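Local coordinates for early 35 kDa protein (Autographa californica nucleopolyhedrovirus, PDB 1P35) that inhibits caspases and so blocks the apoptosis that infected insect host cells would otherwise undergo, and also suppresses the host's antiviral RNA interference, at residues 2-6 with 131-136; 5-9 with 35-39; 12-18 with 194-200; 50-56 with 167-173; 264-268 with 279-284. One frame throughout, in Å; residues are numbered along the deposited sequence.

Contact 1 (2-6 with 131-136); sequences VIFPV and AYEKYC
Phe4 and Tyr132 form an offset edge-to-face pair, the tyrosine turning an edge to the phenylalanine face with centroids 5.9 Å apart and planes at 69°. Both rings leave the backbone with CG opposite the main-chain N (chi1 176° for Phe4, 180° for Tyr132), and the two side chains then meet at about a right angle. Tyr132 CB lies 3.9 Å from Phe4 CD1, while Ala131 CB and Cys136 SG sit at the edge of the Phe4 ring, near its plane. Cys136 SG is 3.9 Å from Phe4 CB. Cys136 CB is pressed by Val2 CG1 at 3.5 Å, closer than usual van der Waals contact. At the far end, Val6 CG1 touches Tyr135 CB at 4.0 Å; the hydroxyl of Tyr135 is hydrogen-bonded to Asp187. No hydrogen bond crosses between the segments. The contact is apolar and aromatic packing of a helix end (126-135) against the short strand 2-4, which pairs antiparallel with strand 42-48: a helix-on-strand packing, largely buried, toward one end of the molecule.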
# COMPACT_ATOMS: atom_id res chain seq x y z
N VAL A 2 2.99 26.72 -8.73
CA VAL A 2 3.85 27.82 -9.27
C VAL A 2 4.97 27.74 -8.26
O VAL A 2 4.85 28.21 -7.11
CB VAL A 2 3.12 29.18 -9.18
CG1 VAL A 2 3.97 30.28 -9.73
CG2 VAL A 2 1.80 29.07 -9.89
N ILE A 3 6.03 27.08 -8.65
CA ILE A 3 7.15 26.87 -7.75
C ILE A 3 8.32 27.82 -7.88
O ILE A 3 8.70 28.21 -8.98
CB ILE A 3 7.62 25.42 -7.90
CG1 ILE A 3 6.44 24.49 -7.53
CG2 ILE A 3 8.84 25.13 -7.03
CD1 ILE A 3 6.78 23.00 -7.56
N PHE A 4 8.89 28.19 -6.74
CA PHE A 4 10.04 29.10 -6.68
C PHE A 4 10.96 28.52 -5.63
O PHE A 4 10.50 27.97 -4.64
CB PHE A 4 9.63 30.50 -6.21
CG PHE A 4 10.78 31.45 -6.04
CD1 PHE A 4 11.28 32.16 -7.13
CD2 PHE A 4 11.48 31.52 -4.83
CE1 PHE A 4 12.47 32.91 -7.02
CE2 PHE A 4 12.67 32.25 -4.69
CZ PHE A 4 13.17 32.95 -5.80
N PRO A 5 12.28 28.55 -5.84
CA PRO A 5 13.15 28.97 -6.94
C PRO A 5 12.67 28.25 -8.20
O PRO A 5 12.11 27.17 -8.10
CB PRO A 5 14.50 28.44 -6.51
CG PRO A 5 14.45 28.65 -5.01
CD PRO A 5 13.09 28.05 -4.71
N VAL A 6 12.94 28.81 -9.38
CA VAL A 6 12.46 28.17 -10.60
C VAL A 6 13.23 26.94 -11.10
O VAL A 6 12.76 26.23 -11.99
CB VAL A 6 12.35 29.21 -11.74
CG1 VAL A 6 11.25 30.23 -11.41
CG2 VAL A 6 13.70 29.90 -11.93
N ALA A 131 13.04 37.02 -10.64
CA ALA A 131 12.67 35.73 -11.23
C ALA A 131 11.22 35.42 -10.85
O ALA A 131 10.39 35.09 -11.72
CB ALA A 131 13.59 34.67 -10.73
N TYR A 132 10.94 35.56 -9.56
CA TYR A 132 9.62 35.35 -9.01
C TYR A 132 8.54 36.22 -9.69
O TYR A 132 7.47 35.73 -10.06
CB TYR A 132 9.63 35.64 -7.49
CG TYR A 132 8.25 35.44 -6.87
CD1 TYR A 132 7.30 36.44 -6.92
CD2 TYR A 132 7.88 34.22 -6.33
CE1 TYR A 132 6.00 36.24 -6.47
CE2 TYR A 132 6.56 34.01 -5.86
CZ TYR A 132 5.63 35.03 -5.95
OH TYR A 132 4.29 34.83 -5.57
N GLU A 133 8.81 37.52 -9.81
CA GLU A 133 7.87 38.45 -10.41
C GLU A 133 7.68 38.17 -11.90
O GLU A 133 6.61 38.43 -12.48
CB GLU A 133 8.33 39.91 -10.20
CG GLU A 133 7.54 40.97 -11.00
CD GLU A 133 7.74 42.39 -10.48
OE1 GLU A 133 8.90 42.73 -10.19
OE2 GLU A 133 6.75 43.16 -10.37
N LYS A 134 8.72 37.63 -12.52
CA LYS A 134 8.63 37.30 -13.94
C LYS A 134 7.98 35.93 -14.21
O LYS A 134 7.15 35.80 -15.11
CB LYS A 134 10.01 37.26 -14.58
CG LYS A 134 9.91 37.04 -16.11
CD LYS A 134 11.30 37.00 -16.73
CE LYS A 134 11.24 37.00 -18.25
NZ LYS A 134 12.65 36.91 -18.75
N TYR A 135 8.35 34.93 -13.43
CA TYR A 135 7.85 33.60 -13.72
C TYR A 135 6.73 33.04 -12.86
O TYR A 135 6.02 32.14 -13.31
CB TYR A 135 9.03 32.63 -13.71
CG TYR A 135 10.09 32.97 -14.73
CD1 TYR A 135 9.82 32.90 -16.10
CD2 TYR A 135 11.39 33.30 -14.32
CE1 TYR A 135 10.82 33.14 -17.07
CE2 TYR A 135 12.41 33.54 -15.26
CZ TYR A 135 12.11 33.45 -16.63
OH TYR A 135 13.10 33.65 -17.55
N CYS A 136 6.59 33.57 -11.64
CA CYS A 136 5.59 33.11 -10.70
C CYS A 136 4.41 34.06 -10.51
O CYS A 136 3.26 33.66 -10.68
CB CYS A 136 6.25 32.87 -9.34
SG CYS A 136 7.69 31.73 -9.37

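Contact 2 (5-9 with 35-39); sequences PVEID and NTQLT
Glu7 reaches Gln37 through its carboxylate: Gln37 NE2 donates to Glu7 OE1 at 3.2 Å. The acceptor lies in the amide plane of Gln37, but the donor approaches from above the carboxylate plane, 43° out of it. Gln37 NE2 is also modelled too close to another donor, Asn35 ND2, so this bond is less sure. Glu7 begins with CG between its backbone N and carbonyl carbon (chi1 56°) and then runs extended, sliding past Gln37 in the opposite direction. Next comes Ile8, whose CD1 end turns to Leu38 and lies 3.6 Å from Leu38 CD1; the same methyl is 3.8 Å from Asn35 CG. These are two irregular connections, one joining strands 2-4 and 10-21, the other strands 24-33 and 42-48, held together by side chains and one main-chain N-H. That N-H belongs to Asp9, which donates to Asn35 OD1 at 3.1 Å. The bond is nearly straight (176°) and falls in the carbonyl plane, on a lone pair. Met34 shares a backbone hydrogen bond with Asp9.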
# COMPACT_ATOMS: atom_id res chain seq x y z
N PRO A 5 12.28 28.55 -5.84
CA PRO A 5 13.15 28.97 -6.94
C PRO A 5 12.67 28.25 -8.20
O PRO A 5 12.11 27.17 -8.10
CB PRO A 5 14.50 28.44 -6.51
CG PRO A 5 14.45 28.65 -5.01
CD PRO A 5 13.09 28.05 -4.71
N VAL A 6 12.94 28.81 -9.38
CA VAL A 6 12.46 28.17 -10.60
C VAL A 6 13.23 26.94 -11.10
O VAL A 6 12.76 26.23 -11.99
CB VAL A 6 12.35 29.21 -11.74
CG1 VAL A 6 11.25 30.23 -11.41
CG2 VAL A 6 13.70 29.90 -11.93
N GLU A 7 14.40 26.68 -10.54
CA GLU A 7 15.14 25.49 -10.96
C GLU A 7 14.28 24.26 -10.62
O GLU A 7 13.81 23.55 -11.50
CB GLU A 7 16.48 25.43 -10.19
CG GLU A 7 16.29 25.46 -8.65
CD GLU A 7 17.58 25.47 -7.85
OE1 GLU A 7 18.39 24.53 -8.03
OE2 GLU A 7 17.77 26.41 -7.04
N ILE A 8 14.08 24.06 -9.32
CA ILE A 8 13.33 22.97 -8.71
C ILE A 8 12.65 21.97 -9.62
O ILE A 8 11.81 22.34 -10.41
CB ILE A 8 12.26 23.51 -7.74
CG1 ILE A 8 12.91 24.39 -6.68
CG2 ILE A 8 11.56 22.33 -7.06
CD1 ILE A 8 13.89 23.63 -5.83
N ASP A 9 13.00 20.70 -9.44
CA ASP A 9 12.45 19.60 -10.21
C ASP A 9 11.43 18.82 -9.36
O ASP A 9 11.74 18.36 -8.27
CB ASP A 9 13.57 18.68 -10.67
CG ASP A 9 13.32 18.10 -12.04
OD1 ASP A 9 12.44 17.21 -12.17
OD2 ASP A 9 13.98 18.57 -13.00
N ASN A 35 15.32 18.01 -5.58
CA ASN A 35 16.59 18.65 -5.18
C ASN A 35 17.19 18.30 -3.81
O ASN A 35 16.47 18.12 -2.82
CB ASN A 35 16.44 20.16 -5.28
CG ASN A 35 15.99 20.59 -6.65
OD1 ASN A 35 14.98 20.09 -7.17
ND2 ASN A 35 16.74 21.50 -7.26
N THR A 36 18.52 18.20 -3.75
CA THR A 36 19.23 17.89 -2.49
C THR A 36 20.03 19.07 -1.97
O THR A 36 20.23 19.20 -0.76
CB THR A 36 20.25 16.71 -2.61
OG1 THR A 36 21.18 16.98 -3.67
CG2 THR A 36 19.54 15.38 -2.82
N GLN A 37 20.51 19.91 -2.88
CA GLN A 37 21.30 21.08 -2.51
C GLN A 37 20.48 21.98 -1.56
O GLN A 37 20.63 21.90 -0.34
CB GLN A 37 21.71 21.87 -3.77
CG GLN A 37 20.54 22.42 -4.64
CD GLN A 37 19.82 21.37 -5.48
OE1 GLN A 37 19.87 20.17 -5.17
NE2 GLN A 37 19.12 21.81 -6.53
N LEU A 38 19.62 22.80 -2.15
CA LEU A 38 18.73 23.74 -1.47
C LEU A 38 19.05 24.13 -0.04
O LEU A 38 18.93 23.32 0.89
CB LEU A 38 17.29 23.22 -1.53
CG LEU A 38 16.73 22.97 -2.93
CD1 LEU A 38 15.31 22.41 -2.80
CD2 LEU A 38 16.75 24.26 -3.74
N THR A 39 19.46 25.38 0.13
CA THR A 39 19.78 25.92 1.45
C THR A 39 18.61 26.80 1.94
O THR A 39 18.50 27.09 3.13
CB THR A 39 21.09 26.72 1.40
OG1 THR A 39 20.96 27.79 0.46
CG2 THR A 39 22.24 25.83 0.96

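Contact 3 (12-18 with 194-200); sequences QTIIRDC and DVVAYVD. With PO4 (phosphate ion), chain D; EDO (1,2-ethanediol), chain G.
Thr13 and Val195 open a parallel strand pair, the axes 4.6 Å apart at 10°. Main-chain hydrogen bonds run from Thr13 N to Asp194 O (3.0 Å) through to Asp200 N on Asp17 O (3.2 Å). Gln12 N also bonds to Asp194 OD2, from above the carboxylate plane; Asp194 OD1 is held by His282. A water joins Thr13 OG1 to Asp194 O.

Apolar contacts fall on two faces. Ile15 CD1 meets Val195 CG2 at 3.9 Å on one, with Ala197 CB beside Ile15 CB; on the other, Ile14 CG2 lies 3.9 Å from Val196 CG2. There, too, CG opposite the backbone N (chi1 -164° and 175°) lays Arg16 and Tyr198 side by side, Arg16 CG 3.7 Å from Tyr198 CD1, and Cys18 SG is a sulfur-aromatic neighbour of that ring.

Among the polar contacts, Arg16 NH1 donates to phosphate O4 at 3.2 Å and to 1,2-ethanediol O2, its NH2 to phosphate O1, and Glu26 forms a salt bridge with NH2. The diol carbon C2 sits over the Tyr198 ring centre. Lys58 of the same chain and Arg79 of the second subunit also bind this probable crystallisation ion, consistent with a basic patch at the subunit boundary.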
# COMPACT_ATOMS: atom_id res chain seq x y z
N GLN A 12 5.05 13.61 -9.98
CA GLN A 12 4.06 12.88 -9.21
C GLN A 12 3.19 13.72 -8.25
O GLN A 12 3.12 13.44 -7.04
CB GLN A 12 4.76 11.78 -8.40
CG GLN A 12 5.67 10.83 -9.19
CD GLN A 12 6.56 10.01 -8.25
OE1 GLN A 12 6.12 9.04 -7.62
NE2 GLN A 12 7.81 10.46 -8.12
N THR A 13 2.49 14.70 -8.80
CA THR A 13 1.60 15.54 -8.04
C THR A 13 0.23 14.85 -7.97
O THR A 13 -0.31 14.39 -8.97
CB THR A 13 1.51 16.97 -8.68
OG1 THR A 13 2.82 17.57 -8.68
CG2 THR A 13 0.59 17.87 -7.89
N ILE A 14 -0.31 14.77 -6.76
CA ILE A 14 -1.61 14.16 -6.50
C ILE A 14 -2.47 15.18 -5.77
O ILE A 14 -2.05 15.75 -4.76
CB ILE A 14 -1.42 12.90 -5.63
CG1 ILE A 14 -0.40 11.98 -6.33
CG2 ILE A 14 -2.72 12.16 -5.49
CD1 ILE A 14 -0.12 10.69 -5.58
N ILE A 15 -3.70 15.36 -6.24
CA ILE A 15 -4.59 16.35 -5.73
C ILE A 15 -5.96 15.82 -5.49
O ILE A 15 -6.44 14.99 -6.26
CB ILE A 15 -4.76 17.48 -6.77
CG1 ILE A 15 -3.42 18.17 -7.02
CG2 ILE A 15 -5.91 18.43 -6.37
CD1 ILE A 15 -3.50 19.16 -8.24
N ARG A 16 -6.60 16.30 -4.42
CA ARG A 16 -7.98 15.94 -4.13
C ARG A 16 -8.60 17.20 -3.56
O ARG A 16 -7.99 17.91 -2.74
CB ARG A 16 -8.09 14.81 -3.10
CG ARG A 16 -9.48 14.21 -3.11
CD ARG A 16 -9.77 13.23 -1.94
NE ARG A 16 -9.77 13.96 -0.68
CZ ARG A 16 -9.93 13.42 0.52
NH1 ARG A 16 -10.11 12.11 0.66
NH2 ARG A 16 -9.93 14.22 1.59
N ASP A 17 -9.82 17.51 -4.00
CA ASP A 17 -10.51 18.68 -3.52
C ASP A 17 -11.98 18.26 -3.44
O ASP A 17 -12.57 17.91 -4.44
CB ASP A 17 -10.31 19.85 -4.48
CG ASP A 17 -10.94 21.14 -3.99
OD1 ASP A 17 -12.18 21.16 -3.86
OD2 ASP A 17 -10.20 22.13 -3.75
N CYS A 18 -12.53 18.28 -2.22
CA CYS A 18 -13.89 17.84 -1.97
C CYS A 18 -14.71 18.87 -1.17
O CYS A 18 -14.15 19.68 -0.43
CB CYS A 18 -13.84 16.51 -1.18
SG CYS A 18 -12.92 15.09 -1.90
N ASP A 194 2.52 15.92 -14.77
CA ASP A 194 2.52 14.60 -14.18
C ASP A 194 1.72 14.77 -12.89
O ASP A 194 2.28 15.00 -11.81
CB ASP A 194 3.93 14.06 -13.87
CG ASP A 194 3.87 12.63 -13.35
OD1 ASP A 194 2.83 11.96 -13.63
OD2 ASP A 194 4.82 12.16 -12.69
N VAL A 195 0.40 14.64 -13.05
CA VAL A 195 -0.51 14.88 -11.95
C VAL A 195 -1.84 14.13 -12.18
O VAL A 195 -2.21 13.85 -13.34
CB VAL A 195 -0.77 16.44 -11.89
CG1 VAL A 195 -1.39 16.96 -13.30
CG2 VAL A 195 -1.66 16.80 -10.76
N VAL A 196 -2.47 13.73 -11.08
CA VAL A 196 -3.78 13.08 -11.07
C VAL A 196 -4.56 13.92 -10.04
O VAL A 196 -3.96 14.48 -9.12
CB VAL A 196 -3.75 11.56 -10.65
CG1 VAL A 196 -2.96 10.73 -11.66
CG2 VAL A 196 -3.10 11.38 -9.30
N ALA A 197 -5.87 14.04 -10.26
CA ALA A 197 -6.75 14.77 -9.40
C ALA A 197 -8.14 14.11 -9.32
O ALA A 197 -8.64 13.48 -10.28
CB ALA A 197 -6.90 16.22 -9.85
N TYR A 198 -8.71 14.24 -8.14
CA TYR A 198 -10.03 13.73 -7.82
C TYR A 198 -10.75 14.99 -7.27
O TYR A 198 -10.26 15.58 -6.31
CB TYR A 198 -9.90 12.62 -6.73
CG TYR A 198 -11.23 12.09 -6.23
CD1 TYR A 198 -12.03 12.88 -5.38
CD2 TYR A 198 -11.70 10.82 -6.61
CE1 TYR A 198 -13.25 12.42 -4.91
CE2 TYR A 198 -12.94 10.34 -6.15
CZ TYR A 198 -13.71 11.15 -5.28
OH TYR A 198 -14.87 10.67 -4.71
N VAL A 199 -11.88 15.39 -7.87
CA VAL A 199 -12.61 16.62 -7.41
C VAL A 199 -14.10 16.31 -7.45
O VAL A 199 -14.60 15.94 -8.49
CB VAL A 199 -12.37 17.85 -8.33
CG1 VAL A 199 -12.97 19.09 -7.66
CG2 VAL A 199 -10.86 18.07 -8.61
N ASP A 200 -14.79 16.46 -6.31
CA ASP A 200 -16.22 16.14 -6.26
C ASP A 200 -17.10 17.36 -6.15
O ASP A 200 -16.61 18.46 -5.99
CB ASP A 200 -16.55 15.14 -5.15
CG ASP A 200 -16.42 15.71 -3.71
OD1 ASP A 200 -16.65 16.90 -3.48
OD2 ASP A 200 -16.15 14.90 -2.79
P PO4 D . -11.30 11.56 4.39
O1 PO4 D . -11.33 13.08 4.30
O2 PO4 D . -11.29 11.16 5.85
O3 PO4 D . -12.52 10.95 3.71
O4 PO4 D . -10.06 11.07 3.68
C1 EDO G . -9.75 8.83 -2.43
O1 EDO G . -10.35 7.60 -1.94
C2 EDO G . -10.78 9.88 -2.69
O2 EDO G . -11.33 10.28 -1.46
O HOH W 1 4.21 16.88 -10.88

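Contact 4 (50-56 with 167-173); sequences GPIRSVT and SFEYNPI
Ile52 lays its CD1 directly over the centre of the Phe168 ring, 3.7 Å from the centroid, a CH-pi contact on a twisted antiparallel strand pair with a classic beta bulge. The axes of strands 52-55 and 167-170 run at 146°, and Arg53 and Ser54 both face Glu169, the register shifting by one.

Phe168 and Ile52 cross at about a right angle. Phe168 CG stands between its backbone N and carbonyl carbon (chi1 63°), which swings the ring across to lie beneath Ile52 CD1. On this face Val55 CG1 also approaches Phe168 CB, and Val102 and Ala150 of neighbouring strands pack against the Phe168 side chain.

The other face carries Ser54 and Glu169, with Arg53 in the bulge running alongside Glu169 and pointing the same way. They are modelled as a salt bridge, but the charged atoms are too close and Arg53 is poorly ordered, so it is doubtful. Thr56 crosses Glu169 at about a right angle, with CG2 3.6 Å from Glu169 OE2, while its OG1 is hydrogen-bonded to Glu26.

Main-chain bonds bracket the bulge: Arg53 N to Glu169 O and Glu169 N to Ser54 O, both 2.8 Å. Lys255 and Glu257 of the second subunit pack on Ser54 and Thr56. Further along, Gly50 CA makes a CA-H...O contact with Asn171 O at 3.2 Å, and Asn171 N donates to Pro51 O at 3.0 Å.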
# COMPACT_ATOMS: atom_id res chain seq x y z
N GLY A 50 -11.13 30.51 -2.50
CA GLY A 50 -11.52 31.20 -1.28
C GLY A 50 -10.50 31.18 -0.14
O GLY A 50 -9.53 30.43 -0.19
N PRO A 51 -10.75 31.95 0.93
CA PRO A 51 -9.80 31.99 2.03
C PRO A 51 -9.63 30.69 2.77
O PRO A 51 -10.60 29.97 3.00
CB PRO A 51 -10.35 33.10 2.91
CG PRO A 51 -11.96 32.88 2.71
CD PRO A 51 -11.92 32.82 1.20
N ILE A 52 -8.39 30.41 3.14
CA ILE A 52 -8.07 29.22 3.91
C ILE A 52 -8.58 29.42 5.33
O ILE A 52 -8.54 30.52 5.87
CB ILE A 52 -6.55 28.96 3.94
CG1 ILE A 52 -6.12 28.45 2.54
CG2 ILE A 52 -6.21 28.02 5.06
CD1 ILE A 52 -4.64 28.17 2.40
N ARG A 53 -9.03 28.35 5.94
CA ARG A 53 -9.55 28.46 7.26
C ARG A 53 -8.74 27.68 8.26
O ARG A 53 -8.47 28.16 9.36
CB ARG A 53 -10.99 28.01 7.28
CG ARG A 53 -11.67 28.42 8.55
CD ARG A 53 -13.00 27.73 8.66
NE ARG A 53 -12.78 26.30 8.74
CZ ARG A 53 -13.73 25.43 8.48
NH1 ARG A 53 -14.95 25.87 8.12
NH2 ARG A 53 -13.47 24.14 8.59
N SER A 54 -8.39 26.44 7.93
CA SER A 54 -7.54 25.66 8.81
C SER A 54 -6.86 24.56 8.01
O SER A 54 -7.29 24.26 6.91
CB SER A 54 -8.32 25.09 9.99
OG SER A 54 -9.39 24.30 9.57
N VAL A 55 -5.77 24.02 8.54
CA VAL A 55 -5.05 22.95 7.87
C VAL A 55 -5.58 21.67 8.45
O VAL A 55 -5.99 21.64 9.61
CB VAL A 55 -3.55 22.97 8.19
CG1 VAL A 55 -2.86 24.15 7.50
CG2 VAL A 55 -3.39 23.09 9.70
N THR A 56 -5.55 20.61 7.68
CA THR A 56 -6.05 19.37 8.21
C THR A 56 -4.94 18.32 8.18
O THR A 56 -3.84 18.59 7.70
CB THR A 56 -7.28 18.93 7.39
OG1 THR A 56 -6.92 18.80 6.00
CG2 THR A 56 -8.37 19.95 7.53
N SER A 167 -2.68 19.84 3.32
CA SER A 167 -4.12 19.76 3.19
C SER A 167 -4.73 20.86 4.05
O SER A 167 -4.21 21.20 5.09
CB SER A 167 -4.64 18.37 3.59
OG SER A 167 -4.17 17.98 4.87
N PHE A 168 -5.85 21.42 3.61
CA PHE A 168 -6.45 22.48 4.37
C PHE A 168 -7.89 22.68 3.89
O PHE A 168 -8.26 22.21 2.79
CB PHE A 168 -5.60 23.77 4.21
CG PHE A 168 -5.53 24.30 2.76
CD1 PHE A 168 -6.67 24.77 2.11
CD2 PHE A 168 -4.33 24.23 2.04
CE1 PHE A 168 -6.62 25.16 0.75
CE2 PHE A 168 -4.26 24.61 0.70
CZ PHE A 168 -5.42 25.08 0.05
N GLU A 169 -8.72 23.29 4.74
CA GLU A 169 -10.09 23.59 4.35
C GLU A 169 -10.17 25.07 4.01
O GLU A 169 -9.48 25.90 4.60
CB GLU A 169 -11.08 23.31 5.47
CG GLU A 169 -11.47 21.86 5.57
CD GLU A 169 -12.23 21.54 6.82
OE1 GLU A 169 -13.13 22.33 7.15
OE2 GLU A 169 -11.96 20.51 7.46
N TYR A 170 -10.99 25.39 3.03
CA TYR A 170 -11.17 26.78 2.66
C TYR A 170 -12.66 27.03 2.37
O TYR A 170 -13.48 26.08 2.26
CB TYR A 170 -10.28 27.14 1.46
CG TYR A 170 -10.59 26.34 0.20
CD1 TYR A 170 -10.34 24.98 0.12
CD2 TYR A 170 -11.13 26.97 -0.93
CE1 TYR A 170 -10.63 24.26 -1.06
CE2 TYR A 170 -11.42 26.26 -2.11
CZ TYR A 170 -11.18 24.92 -2.17
OH TYR A 170 -11.67 24.22 -3.23
N ASN A 171 -13.00 28.31 2.27
CA ASN A 171 -14.37 28.78 2.00
C ASN A 171 -14.43 29.40 0.60
O ASN A 171 -14.15 30.58 0.42
CB ASN A 171 -14.72 29.78 3.09
CG ASN A 171 -14.71 29.14 4.43
OD1 ASN A 171 -13.94 29.52 5.32
ND2 ASN A 171 -15.55 28.10 4.59
N PRO A 172 -14.90 28.63 -0.39
CA PRO A 172 -15.01 29.04 -1.80
C PRO A 172 -15.81 30.32 -2.02
O PRO A 172 -16.90 30.49 -1.47
CB PRO A 172 -15.70 27.84 -2.46
CG PRO A 172 -15.41 26.70 -1.50
CD PRO A 172 -15.55 27.33 -0.17
N ILE A 173 -15.26 31.25 -2.78
CA ILE A 173 -16.06 32.43 -3.07
C ILE A 173 -16.91 32.02 -4.29
O ILE A 173 -16.43 31.42 -5.25
CB ILE A 173 -15.18 33.69 -3.40
CG1 ILE A 173 -14.39 34.20 -2.17
CG2 ILE A 173 -16.04 34.72 -4.02
CD1 ILE A 173 -15.16 34.19 -0.77

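Contact 5 (264-268 with 279-284); sequences FCNGF and VKLHNV
Phe268 lies alongside Val279, whose CG1 stands over one face of the ring, 4.0 Å from its centroid and 20° off the normal, a CH-pi contact. Val279 CG2 closes on the rim, 3.7 Å from Phe268 CD2, and the two side chains point the same way. Val279 carries CG1 opposite its backbone N (chi1 -173°), the placement that brings that methyl over the ring.

Gly267 and Lys280 form an antiparallel hydrogen-bonded pair: Gly267 N to Lys280 O at 2.9 Å and Lys280 N to Gly267 O at 3.0 Å. Beyond this pair, Asn266 takes over by side chain: His282 N donates to Asn266 OD1 at 2.8 Å, from above the carbonyl plane. Asn266 CG is 3.5 Å from Val284 CG1, and a water links Asn266 ND2 to His282 O. A second water spans Cys265 O and Lys280 NZ, which also makes a salt bridge with Asp71.

The arms of the beta hairpin 259-271 and 276-282 meet here at 266-268 with 279-282, while Val284 begins the next strand after a corner at Asn283. Strands 238-249 and 191-199 flank the hairpin. Helix 206-215 packs against it, with Phe209 stacked on Phe268 and Phe212 touching Leu281.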
# COMPACT_ATOMS: atom_id res chain seq x y z
N PHE A 264 -1.73 4.76 -22.44
CA PHE A 264 -1.43 6.14 -22.01
C PHE A 264 -2.57 7.08 -22.20
O PHE A 264 -2.41 8.14 -22.81
CB PHE A 264 -0.23 6.73 -22.73
CG PHE A 264 0.94 5.83 -22.81
CD1 PHE A 264 1.29 5.01 -21.75
CD2 PHE A 264 1.79 5.90 -23.90
CE1 PHE A 264 2.46 4.28 -21.77
CE2 PHE A 264 2.96 5.18 -23.93
CZ PHE A 264 3.31 4.36 -22.87
N CYS A 265 -3.74 6.69 -21.72
CA CYS A 265 -4.88 7.57 -21.80
C CYS A 265 -4.77 8.65 -20.72
O CYS A 265 -4.68 8.35 -19.51
CB CYS A 265 -6.20 6.79 -21.61
SG CYS A 265 -6.49 5.50 -22.87
N ASN A 266 -4.84 9.90 -21.19
CA ASN A 266 -4.75 11.07 -20.34
C ASN A 266 -5.92 12.03 -20.65
O ASN A 266 -6.32 12.22 -21.82
CB ASN A 266 -3.40 11.76 -20.58
CG ASN A 266 -2.24 10.93 -20.06
OD1 ASN A 266 -1.97 10.93 -18.84
ND2 ASN A 266 -1.58 10.19 -20.96
N GLY A 267 -6.44 12.63 -19.61
CA GLY A 267 -7.57 13.53 -19.79
C GLY A 267 -8.47 13.67 -18.59
O GLY A 267 -8.01 13.68 -17.45
N PHE A 268 -9.76 13.76 -18.87
CA PHE A 268 -10.80 13.98 -17.90
C PHE A 268 -11.93 12.95 -18.03
O PHE A 268 -12.45 12.68 -19.14
CB PHE A 268 -11.41 15.40 -18.14
CG PHE A 268 -10.43 16.51 -17.98
CD1 PHE A 268 -9.42 16.70 -18.92
CD2 PHE A 268 -10.46 17.32 -16.84
CE1 PHE A 268 -8.41 17.69 -18.71
CE2 PHE A 268 -9.48 18.30 -16.62
CZ PHE A 268 -8.43 18.49 -17.57
N VAL A 279 -9.01 13.29 -13.05
CA VAL A 279 -8.12 13.85 -14.03
C VAL A 279 -6.77 13.14 -13.98
O VAL A 279 -6.25 12.87 -12.88
CB VAL A 279 -7.87 15.34 -13.80
CG1 VAL A 279 -7.07 15.92 -14.95
CG2 VAL A 279 -9.17 16.09 -13.60
N LYS A 280 -6.21 12.84 -15.15
CA LYS A 280 -4.88 12.26 -15.21
C LYS A 280 -4.08 12.88 -16.36
O LYS A 280 -4.45 12.71 -17.51
CB LYS A 280 -4.96 10.75 -15.43
CG LYS A 280 -3.57 10.14 -15.60
CD LYS A 280 -3.70 8.62 -15.92
CE LYS A 280 -2.41 7.87 -15.58
NZ LYS A 280 -2.61 6.39 -15.49
N LEU A 281 -2.98 13.56 -16.03
CA LEU A 281 -2.11 14.21 -16.97
C LEU A 281 -0.71 13.68 -16.60
O LEU A 281 0.15 14.41 -16.07
CB LEU A 281 -2.21 15.73 -16.78
CG LEU A 281 -3.60 16.33 -17.01
CD1 LEU A 281 -3.57 17.77 -16.47
CD2 LEU A 281 -3.99 16.29 -18.53
N HIS A 282 -0.49 12.42 -16.93
CA HIS A 282 0.73 11.71 -16.59
C HIS A 282 1.80 11.68 -17.63
O HIS A 282 1.68 10.95 -18.61
CB HIS A 282 0.38 10.28 -16.19
CG HIS A 282 1.57 9.41 -15.91
ND1 HIS A 282 2.53 9.74 -14.98
CD2 HIS A 282 1.88 8.16 -16.33
CE1 HIS A 282 3.38 8.74 -14.84
NE2 HIS A 282 3.01 7.76 -15.66
N ASN A 283 2.86 12.44 -17.37
CA ASN A 283 3.94 12.53 -18.32
C ASN A 283 3.52 13.08 -19.70
O ASN A 283 3.96 12.61 -20.74
CB ASN A 283 4.60 11.16 -18.48
CG ASN A 283 5.53 10.79 -17.28
OD1 ASN A 283 6.01 9.64 -17.19
ND2 ASN A 283 5.80 11.75 -16.41
N VAL A 284 2.67 14.08 -19.72
CA VAL A 284 2.25 14.62 -21.00
C VAL A 284 2.82 16.00 -21.05
O VAL A 284 3.13 16.55 -19.98
CB VAL A 284 0.72 14.68 -21.13
CG1 VAL A 284 0.16 13.29 -21.00
CG2 VAL A 284 0.11 15.59 -19.99
O HOH W 2 -3.37 6.14 -18.29
O HOH W 3 0.76 8.53 -19.81

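Overall arrangement
Along the chain, contacts 1 and 2 share Pro5 and Val6, with centres 12 Å apart, and touch through packing of Ile3 on Ile8. Contact 3 follows from the residues adjoining contact 2, near the centre of the chain, and its segments alternate in sequence with those of contact 1. Contact 4, whose segments both fall between those of contact 3, lies 16 Å from it, centre to centre; Tyr170 and Asp17 probably hydrogen-bond. Contact 5 comes last, in series, 12 Å from contact 3, with a probable backbone bond between Ala197 and Val279. Through strand 191-199, contact 3 thus connects strand 10-21 to the hairpin of contact 5, whose centre is 25 Å from that of contact 1.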